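Long-range contact in putative pyridoxal phosphate-dependent transferase (Clostridium difficile, PDB 4DQ6), which binds pyridoxal-5'-phosphate and belongs to the class I and II aminotransferase family, whose members are built round a large, mostly parallel sheet: residues A[116-121]-A[137-142]. Residues are numbered along the deposited sequence; the frame is centred on the assembly and turned at random.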
ATOM      1  N   LYS A 116       1.782  19.489  19.996  1.00 26.01           N
ATOM      2  CA  LYS A 116       2.759  18.635  20.673  1.00 24.27           C
ATOM      3  C   LYS A 116       2.278  17.177  20.789  1.00 21.40           C
ATOM      4  O   LYS A 116       1.111  16.943  21.084  1.00 20.48           O
ATOM      5  CB  LYS A 116       3.087  19.190  22.062  1.00 25.81           C
ATOM      6  CG  LYS A 116       3.889  20.481  22.069  1.00 28.65           C
ATOM      7  CD  LYS A 116       3.856  21.078  23.471  1.00 30.25           C
ATOM      8  CE  LYS A 116       4.668  22.350  23.557  1.00 32.99           C
ATOM      9  NZ  LYS A 116       3.839  23.512  23.147  1.00 34.87           N
ATOM     10  N   ILE A 117       3.196  16.235  20.519  1.00 20.31           N
ATOM     11  CA  ILE A 117       2.984  14.792  20.552  1.00 19.92           C
ATOM     12  C   ILE A 117       4.176  14.226  21.312  1.00 18.70           C
ATOM     13  O   ILE A 117       5.346  14.547  21.006  1.00 18.41           O
ATOM     14  CB  ILE A 117       2.929  14.215  19.124  1.00 18.80           C
ATOM     15  CG1 ILE A 117       1.729  14.792  18.338  1.00 19.97           C
ATOM     16  CG2 ILE A 117       2.901  12.687  19.221  1.00 18.04           C
ATOM     17  CD1 ILE A 117       1.617  14.340  16.892  1.00 19.63           C
ATOM     18  N   MET A 118       3.867  13.352  22.269  1.00 18.74           N
ATOM     19  CA  MET A 118       4.844  12.819  23.170  1.00 18.42           C
ATOM     20  C   MET A 118       5.176  11.385  22.840  1.00 17.46           C
ATOM     21  O   MET A 118       4.265  10.578  22.513  1.00 16.92           O
ATOM     22  CB  MET A 118       4.345  12.932  24.624  1.00 18.96           C
ATOM     23  CG  MET A 118       5.304  12.404  25.647  1.00 19.52           C
ATOM     24  SD  MET A 118       4.834  12.537  27.399  1.00 21.44           S
ATOM     25  CE  MET A 118       5.085  14.264  27.709  1.00 21.36           C
ATOM     26  N   ILE A 119       6.487  11.105  22.869  1.00 17.59           N
ATOM     27  CA  ILE A 119       6.999   9.692  22.743  1.00 16.01           C
ATOM     28  C   ILE A 119       7.985   9.390  23.862  1.00 16.77           C
ATOM     29  O   ILE A 119       8.399  10.327  24.597  1.00 16.28           O
ATOM     30  CB  ILE A 119       7.657   9.387  21.375  1.00 16.67           C
ATOM     31  CG1 ILE A 119       8.988  10.094  21.216  1.00 17.06           C
ATOM     32  CG2 ILE A 119       6.692   9.638  20.191  1.00 18.25           C
ATOM     33  CD1 ILE A 119       9.744   9.721  19.936  1.00 15.87           C
ATOM     34  N   GLN A 120       8.343   8.127  24.108  1.00 15.64           N
ATOM     35  CA  GLN A 120       9.365   7.737  25.090  1.00 16.62           C
ATOM     36  C   GLN A 120      10.564   7.102  24.402  1.00 17.65           C
ATOM     37  O   GLN A 120      10.439   6.035  23.766  1.00 18.61           O
ATOM     38  CB  GLN A 120       8.806   6.740  26.088  1.00 16.06           C
ATOM     39  CG  GLN A 120       7.533   7.168  26.792  1.00 16.40           C
ATOM     40  CD  GLN A 120       6.879   6.077  27.599  1.00 16.37           C
ATOM     41  OE1 GLN A 120       6.440   5.058  27.061  1.00 16.71           O
ATOM     42  NE2 GLN A 120       6.796   6.272  28.908  1.00 17.09           N
ATOM     43  N   GLU A 121      11.709   7.715  24.491  1.00 16.06           N
ATOM     44  CA  GLU A 121      12.956   7.203  23.901  1.00 17.18           C
ATOM     45  C   GLU A 121      13.831   6.511  24.942  1.00 16.64           C
ATOM     46  O   GLU A 121      13.767   6.807  26.120  1.00 16.82           O
ATOM     47  CB  GLU A 121      13.706   8.373  23.264  1.00 17.98           C
ATOM     48  CG  GLU A 121      12.994   8.762  21.956  1.00 18.20           C
ATOM     49  CD  GLU A 121      13.754   9.711  21.055  1.00 20.91           C
ATOM     50  OE1 GLU A 121      14.675  10.359  21.558  1.00 21.31           O
ATOM     51  OE2 GLU A 121      13.417   9.800  19.833  1.00 21.23           O
ATOM     52  N   GLU A 137       5.131  19.084  16.776  1.00 24.13           N
ATOM     53  CA  GLU A 137       6.246  19.301  17.703  1.00 25.20           C
ATOM     54  C   GLU A 137       6.443  18.051  18.563  1.00 24.05           C
ATOM     55  O   GLU A 137       5.548  17.646  19.265  1.00 23.92           O
ATOM     56  CB  GLU A 137       6.000  20.472  18.645  1.00 27.46           C
ATOM     57  CG  GLU A 137       7.185  20.705  19.570  1.00 28.99           C
ATOM     58  CD  GLU A 137       7.085  21.905  20.516  1.00 32.66           C
ATOM     59  OE1 GLU A 137       6.192  22.758  20.373  1.00 36.42           O
ATOM     60  OE2 GLU A 137       7.936  21.976  21.441  1.00 35.81           O
ATOM     61  N   LEU A 138       7.631  17.485  18.498  1.00 23.57           N
ATOM     62  CA  LEU A 138       7.937  16.234  19.212  1.00 21.36           C
ATOM     63  C   LEU A 138       8.357  16.540  20.624  1.00 22.37           C
ATOM     64  O   LEU A 138       9.298  17.330  20.839  1.00 24.33           O
ATOM     65  CB  LEU A 138       9.078  15.493  18.524  1.00 21.05           C
ATOM     66  CG  LEU A 138       9.348  14.084  19.096  1.00 19.48           C
ATOM     67  CD1 LEU A 138       8.145  13.125  18.999  1.00 19.56           C
ATOM     68  CD2 LEU A 138      10.633  13.521  18.472  1.00 20.55           C
ATOM     69  N   ILE A 139       7.687  15.932  21.596  1.00 21.01           N
ATOM     70  CA  ILE A 139       8.088  16.050  23.029  1.00 21.75           C
ATOM     71  C   ILE A 139       8.553  14.645  23.419  1.00 21.91           C
ATOM     72  O   ILE A 139       7.882  13.668  23.077  1.00 21.86           O
ATOM     73  CB  ILE A 139       6.924  16.471  23.927  1.00 22.08           C
ATOM     74  CG1 ILE A 139       6.310  17.811  23.447  1.00 23.24           C
ATOM     75  CG2 ILE A 139       7.421  16.565  25.378  1.00 21.59           C
ATOM     76  CD1 ILE A 139       7.274  18.953  23.406  1.00 24.58           C
ATOM     77  N   ILE A 140       9.745  14.544  24.003  1.00 21.40           N
ATOM     78  CA  ILE A 140      10.309  13.220  24.360  1.00 19.58           C
ATOM     79  C   ILE A 140      10.380  13.153  25.891  1.00 20.28           C
ATOM     80  O   ILE A 140      10.978  14.037  26.532  1.00 20.75           O
ATOM     81  CB  ILE A 140      11.707  13.047  23.779  1.00 19.85           C
ATOM     82  CG1 ILE A 140      11.709  13.338  22.265  1.00 21.00           C
ATOM     83  CG2 ILE A 140      12.266  11.657  24.169  1.00 18.00           C
ATOM     84  CD1 ILE A 140      13.059  13.367  21.569  1.00 21.48           C
ATOM     85  N   SER A 141       9.745  12.124  26.469  1.00 20.08           N
ATOM     86  CA  SER A 141       9.928  11.741  27.835  1.00 20.43           C
ATOM     87  C   SER A 141      10.772  10.497  27.929  1.00 19.66           C
ATOM     88  O   SER A 141      10.242   9.412  27.710  1.00 19.47           O
ATOM     89  CB  SER A 141       8.587  11.541  28.543  1.00 21.29           C
ATOM     90  OG  SER A 141       8.804  10.973  29.827  1.00 22.37           O
ATOM     91  N   PRO A 142      12.078  10.635  28.135  1.00 20.01           N
ATOM     92  CA  PRO A 142      12.909   9.411  28.030  1.00 19.73           C
ATOM     93  C   PRO A 142      12.493   8.379  29.074  1.00 18.95           C
ATOM     94  O   PRO A 142      12.088   8.700  30.191  1.00 19.67           O
ATOM     95  CB  PRO A 142      14.320   9.899  28.235  1.00 21.08           C
ATOM     96  CG  PRO A 142      14.292  11.388  28.005  1.00 21.59           C
ATOM     97  CD  PRO A 142      12.890  11.842  28.338  1.00 21.70           C
TER
HETATM   98  O   HOH W   1       8.824   8.283  30.128  1.00 21.24           O
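One water is gripped by three groups across the ends of two strands: it accepts from Gln-120 NE2 (3.1 Å) and donates to Ser-141 OG (2.7 Å) and, at greater length, to Pro-142 O. Ser-141 OG also bonds Asp-157. Behind it runs a parallel ladder in which Ile-139 N donates to Ile-117 O over 2.8 Å, almost straight at 173°, and Ile-139 O accepts from Ile-119 N. Ile-117 N to Glu-137 O and Ser-141 N to Ile-119 O extend it. It illustrates the beta-alpha-beta unit, since helix 126-133 connects the two strands and covers Ile-117 and Leu-138. On that face Leu-138, its CG anti to the backbone N (chi1 -173°), turns its end toward the neighbouring strand, where CD1 meets Ile-119 CG1 at 3.8 Å, the side chains crossing at about a right angle. On the other face Lys-116 passes over Ile-139, and Met-118, bent at chi3 (-75°), brings CE to 4.0 Å from Ile-139 CG2. Lys-116 and Glu-137 run alongside each other to a long salt bridge, NZ to OE1 3.7 Å. Glu-121 lays its carboxylate against Ile-140 CD1 while Ile-362 N and Asn-128 hold its oxygens. Backbone bonding therefore aligns this chain's outermost sheet strand, 137-140, on 116-119, whereas the charged ends probably attract modestly.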